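Local coordinates for protein phosphoribosylaminoimidazole-succinocarboxamide synthase (Thermotoga maritima, PDB 1KUT) that catalyses the ATP-dependent joining of L-aspartate to 5-amino-1-(5-phosphoribosyl)imidazole-4-carboxylate, giving SAICAR in de novo purine biosynthesis, at residues B[44-49]-B[219-224]; B[48-53]-B[156-161]; B[39-44]-B[68-73]; B[168-173]-B[189-194]. All coordinates share one frame; numbering follows the deposited sequence.

Contact 1 (B[44-49]-B[219-224]); sequences AETTAI and EVLELC
The carboxylate of Glu45 lies against the end of Leu221, with OE2 3.6 Å from Leu221 CD2, while its OE1 is held in a salt bridge by NE of Arg225 in the next turn of the Leu221 helix. This is helix-on-helix packing: 39-55 and 214-229 run in broadly the same direction, their axes here 9.5 Å apart and at 33°. Leu221 is the residue most covered by the contact. Its CG is anti to the backbone N (chi1 -179°), which sends the two methyls across to the other helix even though its CB sets off alongside rather than at it. Glu45 is fully extended and crosses Leu221 at about a right angle, so the glutamate's methylenes as well as its acid group meet the leucine methyls; Leu221 CD1 sits 3.7 Å from Glu45 CG. The salt bridge to Arg225 probably fixes the rotation of the carboxylate while it rests on this apolar surface. One turn further along, Ile49 turns CG2 onto Cys224, reaching its CB at 3.8 Å, and Ile49 CD1 lies more loosely by Leu221 CD1. Phe159 of helix 138-160 touches Cys224, and Tyr66 of strand 63-67 touches Glu45, so a further helix and a strand pack against the pair. The backbones come nearest at Thr46 and Leu221, with CA atoms 5.4 Å apart. There the packing is tight: the methyl CG2 of Thr46 is pressed to 3.4 Å from Leu221 CD1.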
loop_
_atom_site.group_PDB
_atom_site.type_symbol
_atom_site.label_atom_id
_atom_site.label_comp_id
_atom_site.label_asym_id
_atom_site.label_seq_id
_atom_site.Cartn_x
_atom_site.Cartn_y
_atom_site.Cartn_z
ATOM N N ALA B 44 17.818 -24.713 1.646
ATOM C CA ALA B 44 17.101 -25.584 2.562
ATOM C C ALA B 44 17.814 -25.574 3.902
ATOM O O ALA B 44 17.192 -25.367 4.944
ATOM C CB ALA B 44 17.036 -27.017 2.005
ATOM N N GLU B 45 19.125 -25.775 3.882
ATOM C CA GLU B 45 19.870 -25.796 5.135
ATOM C C GLU B 45 19.962 -24.456 5.872
ATOM O O GLU B 45 19.862 -24.425 7.097
ATOM C CB GLU B 45 21.270 -26.364 4.915
ATOM C CG GLU B 45 22.083 -26.455 6.181
ATOM C CD GLU B 45 23.464 -27.031 5.934
ATOM O OE1 GLU B 45 24.257 -27.106 6.907
ATOM O OE2 GLU B 45 23.750 -27.412 4.763
ATOM N N THR B 46 20.152 -23.341 5.173
ATOM C CA THR B 46 20.221 -22.086 5.913
ATOM C C THR B 46 18.823 -21.766 6.462
ATOM O O THR B 46 18.692 -21.180 7.523
ATOM C CB THR B 46 20.826 -20.912 5.068
ATOM O OG1 THR B 46 19.797 -20.061 4.565
ATOM C CG2 THR B 46 21.648 -21.453 3.920
ATOM N N THR B 47 17.777 -22.192 5.770
ATOM C CA THR B 47 16.419 -21.972 6.273
ATOM C C THR B 47 16.248 -22.733 7.590
ATOM O O THR B 47 15.792 -22.169 8.584
ATOM C CB THR B 47 15.347 -22.490 5.275
ATOM O OG1 THR B 47 15.407 -21.717 4.074
ATOM C CG2 THR B 47 13.938 -22.378 5.870
ATOM N N ALA B 48 16.637 -24.011 7.590
ATOM C CA ALA B 48 16.533 -24.878 8.765
ATOM C C ALA B 48 17.333 -24.401 9.962
ATOM O O ALA B 48 16.925 -24.578 11.108
ATOM C CB ALA B 48 16.950 -26.276 8.403
ATOM N N ILE B 49 18.492 -23.818 9.702
ATOM C CA ILE B 49 19.336 -23.274 10.757
ATOM C C ILE B 49 18.653 -22.037 11.339
ATOM O O ILE B 49 18.402 -21.947 12.534
ATOM C CB ILE B 49 20.721 -22.882 10.179
ATOM C CG1 ILE B 49 21.514 -24.156 9.879
ATOM C CG2 ILE B 49 21.445 -21.921 11.119
ATOM C CD1 ILE B 49 22.949 -23.907 9.490
ATOM N N GLU B 219 28.429 -18.331 1.054
ATOM C CA GLU B 219 28.904 -17.492 2.155
ATOM C C GLU B 219 27.862 -17.379 3.271
ATOM O O GLU B 219 28.191 -17.514 4.450
ATOM C CB GLU B 219 29.303 -16.097 1.635
ATOM C CG GLU B 219 30.656 -16.075 0.899
ATOM C CD GLU B 219 31.062 -14.688 0.383
ATOM O OE1 GLU B 219 32.136 -14.577 -0.257
ATOM O OE2 GLU B 219 30.315 -13.711 0.609
ATOM N N VAL B 220 26.606 -17.134 2.907
ATOM C CA VAL B 220 25.545 -17.047 3.924
ATOM C C VAL B 220 25.469 -18.349 4.730
ATOM O O VAL B 220 25.487 -18.328 5.964
ATOM C CB VAL B 220 24.156 -16.776 3.291
ATOM C CG1 VAL B 220 23.065 -16.883 4.353
ATOM C CG2 VAL B 220 24.138 -15.392 2.674
ATOM N N LEU B 221 25.397 -19.481 4.038
ATOM C CA LEU B 221 25.332 -20.762 4.732
ATOM C C LEU B 221 26.477 -20.937 5.729
ATOM O O LEU B 221 26.229 -21.156 6.921
ATOM C CB LEU B 221 25.345 -21.934 3.740
ATOM C CG LEU B 221 25.246 -23.329 4.381
ATOM C CD1 LEU B 221 24.023 -23.402 5.290
ATOM C CD2 LEU B 221 25.159 -24.409 3.296
ATOM N N GLU B 222 27.720 -20.834 5.251
ATOM C CA GLU B 222 28.889 -21.003 6.125
ATOM C C GLU B 222 28.744 -20.103 7.337
ATOM O O GLU B 222 29.044 -20.478 8.464
ATOM C CB GLU B 222 30.174 -20.641 5.386
ATOM C CG GLU B 222 30.300 -21.281 4.007
ATOM C CD GLU B 222 31.596 -20.886 3.282
ATOM O OE1 GLU B 222 31.874 -19.661 3.154
ATOM O OE2 GLU B 222 32.327 -21.807 2.841
ATOM N N LEU B 223 28.282 -18.894 7.083
ATOM C CA LEU B 223 28.066 -17.917 8.132
ATOM C C LEU B 223 27.069 -18.464 9.157
ATOM O O LEU B 223 27.330 -18.450 10.357
ATOM C CB LEU B 223 27.552 -16.633 7.493
ATOM C CG LEU B 223 27.203 -15.454 8.381
ATOM C CD1 LEU B 223 27.186 -14.205 7.532
ATOM C CD2 LEU B 223 25.851 -15.684 9.026
ATOM N N CYS B 224 25.929 -18.960 8.681
ATOM C CA CYS B 224 24.922 -19.505 9.578
ATOM C C CYS B 224 25.437 -20.726 10.330
ATOM O O CYS B 224 25.149 -20.895 11.517
ATOM C CB CYS B 224 23.648 -19.843 8.796
ATOM S SG CYS B 224 22.754 -18.356 8.223
#

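Contact 2 (B[48-53]-B[156-161]); sequences AILMKY and KEFFER
Tyr53 and Phe158 meet in an edge-to-face aromatic pair, the edge of the phenylalanine turned to the face of the tyrosine. The rings join helix 39-55 to the C-terminal end of helix 138-160, whose axes here lie 11.9 Å apart, their directions 119° from one another, a gap that large side chains have to fill. Phe158 CD1 stands 3.5 Å above the plane of the Tyr53 ring, over its centre; the ring centroids are 4.6 Å apart and the planes are inclined at 54°. Both residues place CG anti to the backbone N, which carries each ring out toward the other helix, and the two side chains slide past each other in opposite directions. Leu50 completes this first shell: its CD1 lies 3.6 Å from Phe158 CE2 and touches Phe159 CZ more distantly. Within helix 138-160, Phe159 lies next to Phe158 and receives Phe158 CD2 over one face, near the rim. Further out, the hydroxyl of Tyr53 is hydrogen-bonded to the carbonyl O of Ala154, which ties the far end of the ring to the helix it packs on. Leu227 of helix 214-229 touches Phe158 and Arg161, bringing a third helix to the cluster. At the exposed margin the Arg161 guanidinium, its plane 81° from that of the Tyr53 ring, brings NH2 to 3.9 Å from Tyr53 CE1.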
loop_
_atom_site.group_PDB
_atom_site.type_symbol
_atom_site.label_atom_id
_atom_site.label_comp_id
_atom_site.label_asym_id
_atom_site.label_seq_id
_atom_site.Cartn_x
_atom_site.Cartn_y
_atom_site.Cartn_z
ATOM N N ALA B 48 16.637 -24.011 7.590
ATOM C CA ALA B 48 16.533 -24.878 8.765
ATOM C C ALA B 48 17.333 -24.401 9.962
ATOM O O ALA B 48 16.925 -24.578 11.108
ATOM C CB ALA B 48 16.950 -26.276 8.403
ATOM N N ILE B 49 18.492 -23.818 9.702
ATOM C CA ILE B 49 19.336 -23.274 10.757
ATOM C C ILE B 49 18.653 -22.037 11.339
ATOM O O ILE B 49 18.402 -21.947 12.534
ATOM C CB ILE B 49 20.721 -22.882 10.179
ATOM C CG1 ILE B 49 21.514 -24.156 9.879
ATOM C CG2 ILE B 49 21.445 -21.921 11.119
ATOM C CD1 ILE B 49 22.949 -23.907 9.490
ATOM N N LEU B 50 18.348 -21.075 10.484
ATOM C CA LEU B 50 17.682 -19.866 10.939
ATOM C C LEU B 50 16.361 -20.157 11.693
ATOM O O LEU B 50 16.165 -19.674 12.807
ATOM C CB LEU B 50 17.440 -18.938 9.743
ATOM C CG LEU B 50 18.524 -17.918 9.333
ATOM C CD1 LEU B 50 19.834 -18.136 10.094
ATOM C CD2 LEU B 50 18.732 -17.975 7.822
HETATM N N MSE B 51 15.473 -20.958 11.110
HETATM C CA MSE B 51 14.181 -21.268 11.746
HETATM C C MSE B 51 14.284 -22.027 13.063
HETATM O O MSE B 51 13.433 -21.873 13.948
HETATM C CB MSE B 51 13.293 -22.059 10.792
HETATM C CG MSE B 51 12.875 -21.276 9.579
HETATM SE SE MSE B 51 11.314 -22.100 8.814
HETATM C CE MSE B 51 12.039 -23.766 8.234
ATOM N N LYS B 52 15.318 -22.857 13.180
ATOM C CA LYS B 52 15.573 -23.613 14.405
ATOM C C LYS B 52 15.911 -22.583 15.493
ATOM O O LYS B 52 15.378 -22.621 16.604
ATOM C CB LYS B 52 16.757 -24.563 14.187
ATOM C CG LYS B 52 17.061 -25.486 15.357
ATOM C CD LYS B 52 15.923 -26.479 15.585
ATOM C CE LYS B 52 16.238 -27.434 16.735
ATOM N NZ LYS B 52 15.014 -28.174 17.182
ATOM N N TYR B 53 16.791 -21.650 15.149
ATOM C CA TYR B 53 17.203 -20.579 16.056
ATOM C C TYR B 53 15.995 -19.787 16.554
ATOM O O TYR B 53 15.902 -19.440 17.726
ATOM C CB TYR B 53 18.155 -19.643 15.312
ATOM C CG TYR B 53 18.441 -18.326 15.992
ATOM C CD1 TYR B 53 19.295 -18.253 17.098
ATOM C CD2 TYR B 53 17.895 -17.142 15.497
ATOM C CE1 TYR B 53 19.605 -17.018 17.691
ATOM C CE2 TYR B 53 18.187 -15.917 16.075
ATOM C CZ TYR B 53 19.046 -15.855 17.172
ATOM O OH TYR B 53 19.338 -14.625 17.732
ATOM N N LYS B 156 18.310 -10.065 13.059
ATOM C CA LYS B 156 19.256 -8.966 12.961
ATOM C C LYS B 156 20.383 -9.143 13.986
ATOM O O LYS B 156 21.554 -8.908 13.688
ATOM C CB LYS B 156 18.533 -7.643 13.210
ATOM C CG LYS B 156 19.471 -6.489 13.554
ATOM C CD LYS B 156 18.721 -5.267 14.060
ATOM C CE LYS B 156 19.704 -4.234 14.582
ATOM N NZ LYS B 156 20.574 -4.863 15.628
ATOM N N GLU B 157 20.024 -9.553 15.195
ATOM C CA GLU B 157 21.010 -9.749 16.259
ATOM C C GLU B 157 21.867 -10.974 15.968
ATOM O O GLU B 157 23.033 -11.063 16.379
ATOM C CB GLU B 157 20.291 -9.904 17.602
ATOM C CG GLU B 157 19.375 -8.733 17.896
ATOM C CD GLU B 157 18.300 -9.064 18.917
ATOM O OE1 GLU B 157 17.649 -10.127 18.769
ATOM O OE2 GLU B 157 18.093 -8.260 19.858
ATOM N N PHE B 158 21.274 -11.910 15.245
ATOM C CA PHE B 158 21.942 -13.136 14.853
ATOM C C PHE B 158 23.133 -12.839 13.938
ATOM O O PHE B 158 24.276 -13.172 14.266
ATOM C CB PHE B 158 20.954 -14.037 14.117
ATOM C CG PHE B 158 21.518 -15.364 13.750
ATOM C CD1 PHE B 158 21.628 -16.371 14.703
ATOM C CD2 PHE B 158 21.969 -15.606 12.456
ATOM C CE1 PHE B 158 22.179 -17.608 14.372
ATOM C CE2 PHE B 158 22.523 -16.833 12.112
ATOM C CZ PHE B 158 22.629 -17.839 13.070
ATOM N N PHE B 159 22.861 -12.215 12.793
ATOM C CA PHE B 159 23.902 -11.880 11.817
ATOM C C PHE B 159 24.864 -10.837 12.351
ATOM O O PHE B 159 25.989 -10.694 11.863
ATOM C CB PHE B 159 23.273 -11.358 10.527
ATOM C CG PHE B 159 22.444 -12.370 9.817
ATOM C CD1 PHE B 159 23.029 -13.520 9.298
ATOM C CD2 PHE B 159 21.067 -12.195 9.690
ATOM C CE1 PHE B 159 22.253 -14.490 8.659
ATOM C CE2 PHE B 159 20.283 -13.157 9.056
ATOM C CZ PHE B 159 20.878 -14.307 8.538
ATOM N N GLU B 160 24.398 -10.103 13.352
ATOM C CA GLU B 160 25.170 -9.058 13.996
ATOM C C GLU B 160 26.461 -9.660 14.563
ATOM O O GLU B 160 27.540 -9.068 14.469
ATOM C CB GLU B 160 24.313 -8.456 15.109
ATOM C CG GLU B 160 24.804 -7.146 15.679
ATOM C CD GLU B 160 23.778 -6.500 16.601
ATOM O OE1 GLU B 160 23.470 -7.092 17.667
ATOM O OE2 GLU B 160 23.280 -5.401 16.248
ATOM N N ARG B 161 26.348 -10.853 15.138
ATOM C CA ARG B 161 27.505 -11.521 15.715
ATOM C C ARG B 161 28.627 -11.681 14.692
ATOM O O ARG B 161 29.795 -11.806 15.064
ATOM C CB ARG B 161 27.130 -12.905 16.231
ATOM C CG ARG B 161 26.098 -12.950 17.327
ATOM C CD ARG B 161 25.913 -14.406 17.727
ATOM N NE ARG B 161 24.668 -14.664 18.439
ATOM C CZ ARG B 161 24.198 -15.885 18.680
ATOM N NH1 ARG B 161 24.881 -16.947 18.261
ATOM N NH2 ARG B 161 23.046 -16.048 19.323
#

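Contact 3 (B[39-44]-B[68-73])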
loop_
_atom_site.group_PDB
_atom_site.type_symbol
_atom_site.label_atom_id
_atom_site.label_comp_id
_atom_site.label_asym_id
_atom_site.label_seq_id
_atom_site.Cartn_x
_atom_site.Cartn_y
_atom_site.Cartn_z
ATOM N N LYS B 39 22.040 -25.119 -5.358
ATOM C CA LYS B 39 21.516 -23.941 -4.687
ATOM C C LYS B 39 20.307 -24.280 -3.768
ATOM O O LYS B 39 20.097 -23.634 -2.734
ATOM C CB LYS B 39 21.158 -22.909 -5.763
ATOM C CG LYS B 39 20.496 -21.632 -5.289
ATOM C CD LYS B 39 18.997 -21.760 -5.366
ATOM C CE LYS B 39 18.326 -20.422 -5.190
ATOM N NZ LYS B 39 16.853 -20.590 -5.236
ATOM N N GLY B 40 19.539 -25.307 -4.133
ATOM C CA GLY B 40 18.392 -25.703 -3.330
ATOM C C GLY B 40 18.807 -26.261 -1.979
ATOM O O GLY B 40 18.180 -25.980 -0.956
ATOM N N SER B 41 19.877 -27.053 -1.974
ATOM C CA SER B 41 20.404 -27.661 -0.755
ATOM C C SER B 41 20.914 -26.583 0.189
ATOM O O SER B 41 20.766 -26.673 1.408
ATOM C CB SER B 41 21.548 -28.603 -1.119
ATOM O OG SER B 41 21.191 -29.373 -2.263
ATOM N N ILE B 42 21.521 -25.560 -0.400
ATOM C CA ILE B 42 22.073 -24.441 0.344
ATOM C C ILE B 42 20.960 -23.684 1.062
ATOM O O ILE B 42 21.049 -23.429 2.257
ATOM C CB ILE B 42 22.846 -23.486 -0.623
ATOM C CG1 ILE B 42 24.263 -24.030 -0.839
ATOM C CG2 ILE B 42 22.860 -22.064 -0.092
ATOM C CD1 ILE B 42 25.110 -23.218 -1.796
ATOM N N CYS B 43 19.905 -23.347 0.329
ATOM C CA CYS B 43 18.793 -22.602 0.907
ATOM C C CYS B 43 18.010 -23.431 1.932
ATOM O O CYS B 43 17.605 -22.918 2.975
ATOM C CB CYS B 43 17.874 -22.092 -0.213
ATOM S SG CYS B 43 18.612 -20.712 -1.198
ATOM N N ALA B 44 17.818 -24.713 1.646
ATOM C CA ALA B 44 17.101 -25.584 2.562
ATOM C C ALA B 44 17.814 -25.574 3.902
ATOM O O ALA B 44 17.192 -25.367 4.944
ATOM C CB ALA B 44 17.036 -27.017 2.005
ATOM N N PRO B 68 18.412 -33.604 4.735
ATOM C CA PRO B 68 19.433 -33.357 3.704
ATOM C C PRO B 68 19.115 -34.126 2.435
ATOM O O PRO B 68 18.571 -35.227 2.490
ATOM C CB PRO B 68 20.727 -33.845 4.358
ATOM C CG PRO B 68 20.437 -33.791 5.848
ATOM C CD PRO B 68 19.003 -34.255 5.918
ATOM N N PRO B 69 19.466 -33.573 1.272
ATOM C CA PRO B 69 20.137 -32.283 1.065
ATOM C C PRO B 69 19.268 -31.020 0.904
ATOM O O PRO B 69 19.661 -29.941 1.349
ATOM C CB PRO B 69 20.965 -32.543 -0.183
ATOM C CG PRO B 69 20.017 -33.429 -0.991
ATOM C CD PRO B 69 19.565 -34.419 0.065
ATOM N N ARG B 70 18.095 -31.149 0.293
ATOM C CA ARG B 70 17.254 -29.984 0.029
ATOM C C ARG B 70 15.785 -30.106 0.409
ATOM O O ARG B 70 14.915 -29.486 -0.226
ATOM C CB ARG B 70 17.356 -29.640 -1.460
ATOM C CG ARG B 70 16.880 -30.762 -2.402
ATOM C CD ARG B 70 17.337 -30.500 -3.861
ATOM N NE ARG B 70 16.240 -30.585 -4.826
ATOM C CZ ARG B 70 16.316 -30.178 -6.096
ATOM N NH1 ARG B 70 17.441 -29.654 -6.563
ATOM N NH2 ARG B 70 15.260 -30.276 -6.908
ATOM N N THR B 71 15.511 -30.876 1.454
ATOM C CA THR B 71 14.143 -31.098 1.912
ATOM C C THR B 71 13.906 -30.711 3.367
ATOM O O THR B 71 14.758 -30.921 4.222
ATOM C CB THR B 71 13.753 -32.582 1.740
ATOM O OG1 THR B 71 13.657 -32.879 0.342
ATOM C CG2 THR B 71 12.422 -32.888 2.417
ATOM N N LEU B 72 12.738 -30.147 3.642
ATOM C CA LEU B 72 12.384 -29.745 5.000
ATOM C C LEU B 72 11.080 -30.422 5.400
ATOM O O LEU B 72 10.093 -30.378 4.655
ATOM C CB LEU B 72 12.190 -28.230 5.077
ATOM C CG LEU B 72 13.193 -27.395 5.864
ATOM C CD1 LEU B 72 14.600 -27.753 5.478
ATOM C CD2 LEU B 72 12.920 -25.933 5.604
ATOM N N LYS B 73 11.070 -31.073 6.555
ATOM C CA LYS B 73 9.836 -31.686 6.995
ATOM C C LYS B 73 9.111 -30.559 7.726
ATOM O O LYS B 73 9.602 -30.026 8.730
ATOM C CB LYS B 73 10.115 -32.859 7.928
ATOM C CG LYS B 73 8.871 -33.632 8.349
ATOM C CD LYS B 73 9.295 -34.707 9.336
ATOM C CE LYS B 73 8.190 -35.088 10.312
ATOM N NZ LYS B 73 8.780 -35.863 11.470
#
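The first turns of helix 39-55 rest here on the bend that leads into strand 71-74, an inner strand of the five-stranded antiparallel sheet in the N-terminal part of the chain. The bend follows a cis peptide bond before Pro69, and it brings the backbone of Arg70 within 4.0 Å of Ser41, CA to CA. Ser41 CA makes a C-H...O contact with Pro69 O at 3.2 Å, the angle at hydrogen being 131°; the same carbonyl oxygen accepts a hydrogen bond from the hydroxyl of Tyr66. Gly40 meets Arg70 through its backbone, Gly40 C being 3.7 Å from Arg70 CB. A turn later the methyl of Ala44 drops onto the backbone just before the strand, its CB 3.6 Å from Arg70 CA, and Leu72 brings CD1 to 3.6 Å from Ala44 O. Arg70 CG lies between its own backbone N and carbonyl carbon (chi1 61°), and the chain bends again further on, carrying the guanidinium away from the helix to salt bridges with Glu20 and Asp23. Asp23 also accepts a hydrogen bond from Gly40 N. With no conventional hydrogen bond running directly between the two segments, close carbon packing and the C-H...O contact join helix to bend, while Asp23 links them indirectly by gripping both the arginine and the start of the helix.

Contact 4 (B[168-173]-B[189-194])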
loop_
_atom_site.group_PDB
_atom_site.type_symbol
_atom_site.label_atom_id
_atom_site.label_comp_id
_atom_site.label_asym_id
_atom_site.label_seq_id
_atom_site.Cartn_x
_atom_site.Cartn_y
_atom_site.Cartn_z
ATOM N N ASP B 168 16.781 -5.915 4.754
ATOM C CA ASP B 168 15.353 -6.189 4.725
ATOM C C ASP B 168 15.146 -7.670 4.465
ATOM O O ASP B 168 16.072 -8.385 4.068
ATOM C CB ASP B 168 14.642 -5.359 3.664
ATOM C CG ASP B 168 15.232 -5.537 2.296
ATOM O OD1 ASP B 168 15.652 -6.669 1.976
ATOM O OD2 ASP B 168 15.258 -4.543 1.530
ATOM N N ILE B 169 13.921 -8.129 4.680
ATOM C CA ILE B 169 13.621 -9.534 4.535
ATOM C C ILE B 169 12.130 -9.672 4.301
ATOM O O ILE B 169 11.357 -8.849 4.765
ATOM C CB ILE B 169 14.060 -10.271 5.842
ATOM C CG1 ILE B 169 13.704 -11.754 5.788
ATOM C CG2 ILE B 169 13.399 -9.622 7.054
ATOM C CD1 ILE B 169 14.390 -12.543 6.844
ATOM N N LYS B 170 11.729 -10.697 3.559
ATOM C CA LYS B 170 10.316 -10.938 3.282
ATOM C C LYS B 170 9.866 -12.244 3.946
ATOM O O LYS B 170 10.590 -13.243 3.911
ATOM C CB LYS B 170 10.087 -11.049 1.772
ATOM C CG LYS B 170 8.641 -11.387 1.417
ATOM C CD LYS B 170 8.551 -12.311 0.210
ATOM C CE LYS B 170 9.319 -13.618 0.435
ATOM N NZ LYS B 170 8.792 -14.733 -0.411
ATOM N N TYR B 171 8.675 -12.231 4.543
ATOM C CA TYR B 171 8.111 -13.420 5.196
ATOM C C TYR B 171 6.767 -13.801 4.580
ATOM O O TYR B 171 6.191 -13.062 3.777
ATOM C CB TYR B 171 7.866 -13.166 6.687
ATOM C CG TYR B 171 9.093 -12.712 7.464
ATOM C CD1 TYR B 171 10.140 -13.596 7.739
ATOM C CD2 TYR B 171 9.202 -11.399 7.920
ATOM C CE1 TYR B 171 11.261 -13.178 8.447
ATOM C CE2 TYR B 171 10.318 -10.970 8.633
ATOM C CZ TYR B 171 11.334 -11.864 8.892
ATOM O OH TYR B 171 12.413 -11.459 9.625
ATOM N N GLU B 172 6.288 -14.974 4.978
ATOM C CA GLU B 172 4.996 -15.516 4.579
ATOM C C GLU B 172 4.520 -16.336 5.772
ATOM O O GLU B 172 5.270 -17.141 6.325
ATOM C CB GLU B 172 5.110 -16.372 3.313
ATOM C CG GLU B 172 5.156 -15.530 2.024
ATOM C CD GLU B 172 5.268 -16.366 0.750
ATOM O OE1 GLU B 172 4.730 -17.498 0.719
ATOM O OE2 GLU B 172 5.881 -15.877 -0.231
ATOM N N PHE B 173 3.282 -16.091 6.186
ATOM C CA PHE B 173 2.698 -16.769 7.335
ATOM C C PHE B 173 1.482 -17.606 6.976
ATOM O O PHE B 173 0.877 -17.439 5.899
ATOM C CB PHE B 173 2.276 -15.763 8.400
ATOM C CG PHE B 173 3.414 -14.978 8.996
ATOM C CD1 PHE B 173 3.936 -13.867 8.332
ATOM C CD2 PHE B 173 3.917 -15.311 10.249
ATOM C CE1 PHE B 173 4.938 -13.095 8.900
ATOM C CE2 PHE B 173 4.919 -14.554 10.833
ATOM C CZ PHE B 173 5.434 -13.427 10.145
ATOM N N PRO B 189 19.088 -16.253 1.137
ATOM C CA PRO B 189 19.432 -15.090 0.313
ATOM C C PRO B 189 18.315 -14.748 -0.651
ATOM O O PRO B 189 18.232 -13.625 -1.142
ATOM C CB PRO B 189 20.719 -15.531 -0.378
ATOM C CG PRO B 189 21.407 -16.293 0.739
ATOM C CD PRO B 189 20.251 -17.150 1.277
ATOM N N ASP B 190 17.440 -15.713 -0.922
ATOM C CA ASP B 190 16.316 -15.450 -1.815
ATOM C C ASP B 190 15.258 -14.541 -1.159
ATOM O O ASP B 190 14.483 -13.895 -1.856
ATOM C CB ASP B 190 15.625 -16.756 -2.218
ATOM C CG ASP B 190 16.339 -17.491 -3.332
ATOM O OD1 ASP B 190 15.756 -18.462 -3.852
ATOM O OD2 ASP B 190 17.469 -17.119 -3.689
ATOM N N THR B 191 15.225 -14.481 0.173
ATOM C CA THR B 191 14.203 -13.693 0.866
ATOM C C THR B 191 14.692 -12.542 1.712
ATOM O O THR B 191 13.891 -11.852 2.355
ATOM C CB THR B 191 13.320 -14.594 1.786
ATOM O OG1 THR B 191 14.155 -15.304 2.708
ATOM C CG2 THR B 191 12.539 -15.604 0.967
ATOM N N PHE B 192 16.001 -12.334 1.736
ATOM C CA PHE B 192 16.556 -11.242 2.506
ATOM C C PHE B 192 17.820 -10.697 1.861
ATOM O O PHE B 192 18.462 -11.383 1.053
ATOM C CB PHE B 192 16.817 -11.679 3.960
ATOM C CG PHE B 192 17.860 -12.767 4.128
ATOM C CD1 PHE B 192 19.203 -12.541 3.806
ATOM C CD2 PHE B 192 17.517 -13.983 4.720
ATOM C CE1 PHE B 192 20.186 -13.498 4.081
ATOM C CE2 PHE B 192 18.497 -14.953 5.003
ATOM C CZ PHE B 192 19.837 -14.703 4.682
ATOM N N ARG B 193 18.137 -9.450 2.211
ATOM C CA ARG B 193 19.310 -8.723 1.729
ATOM C C ARG B 193 20.208 -8.550 2.947
ATOM O O ARG B 193 19.837 -7.861 3.903
ATOM C CB ARG B 193 18.912 -7.334 1.222
ATOM C CG ARG B 193 17.981 -7.296 0.018
ATOM C CD ARG B 193 17.576 -5.838 -0.236
ATOM N NE ARG B 193 17.127 -5.541 -1.595
ATOM C CZ ARG B 193 16.119 -6.149 -2.212
ATOM N NH1 ARG B 193 15.440 -7.114 -1.601
ATOM N NH2 ARG B 193 15.772 -5.772 -3.435
ATOM N N LEU B 194 21.379 -9.171 2.918
ATOM C CA LEU B 194 22.296 -9.096 4.045
ATOM C C LEU B 194 23.612 -8.513 3.561
ATOM O O LEU B 194 24.143 -8.940 2.534
ATOM C CB LEU B 194 22.516 -10.493 4.613
ATOM C CG LEU B 194 23.347 -10.597 5.884
ATOM C CD1 LEU B 194 22.454 -10.358 7.093
ATOM C CD2 LEU B 194 24.002 -11.979 5.946
HETATM O O HOH W 1 12.566 -14.965 5.017
#
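Ile169 and Phe192 form the tight part of this contact, a non-hydrogen-bonded pair on adjacent antiparallel strands with CA atoms only 4.0 Å apart. Ile169 CG1 packs on Phe192 CB at 3.6 Å, and both side chains face helices, Leu155 of 138-160 touching the isoleucine and Val220 of 214-229 the phenylalanine ring. Backbone bonds flank the pair: Lys170 N donates to Thr191 O at 2.7 Å, and Arg193 N donates to Asp168 O at 3.0 Å. On the other face of the sheet it is the pairing of charges that is loose. There the extended side chain of exposed Arg193 runs obliquely across the Asp168 carboxylate, which lies close against its methylenes; the charged ends make only a long salt bridge, Asp168 OD1 to Arg193 NH1 at 3.6 Å, with the carboxylate and guanidinium planes 74° apart. At the Thr191 end, where the second strand has not yet begun, a water adds a second link between Thr191 and Lys170: it takes a hydrogen bond from Thr191 OG1 and gives one to Lys170 O, both 2.8 Å. Ser188 N in turn donates to that hydroxyl. Strand 192-196 is thus added beside 164-175, which also pairs with 78-87 through Ile169 and Val86, in an antiparallel sheet with helices packed on the face that carries Ile169 and Phe192.

From the N terminus, helix 39-55 supplies one side of three contacts. Contact 3 closes first, a short loop back to strand 71-74 of the five-stranded sheet. Contact 2 spans about a hundred residues to the end of helix 138-160, and contact 1 spans 169 to the C-terminal helix 214-229; contact 3 crosses both. Contact 4, a local closure between strands of the six-stranded sheet, follows contacts 2 and 3 along the chain and falls within the span of contact 1. Cys224 SG against Leu50 CD1 joins contacts 1 and 2, Phe159 packs on Leu194 between contacts 2 and 4, and the Lys39–Asp190 salt bridge connects contacts 3 and 4.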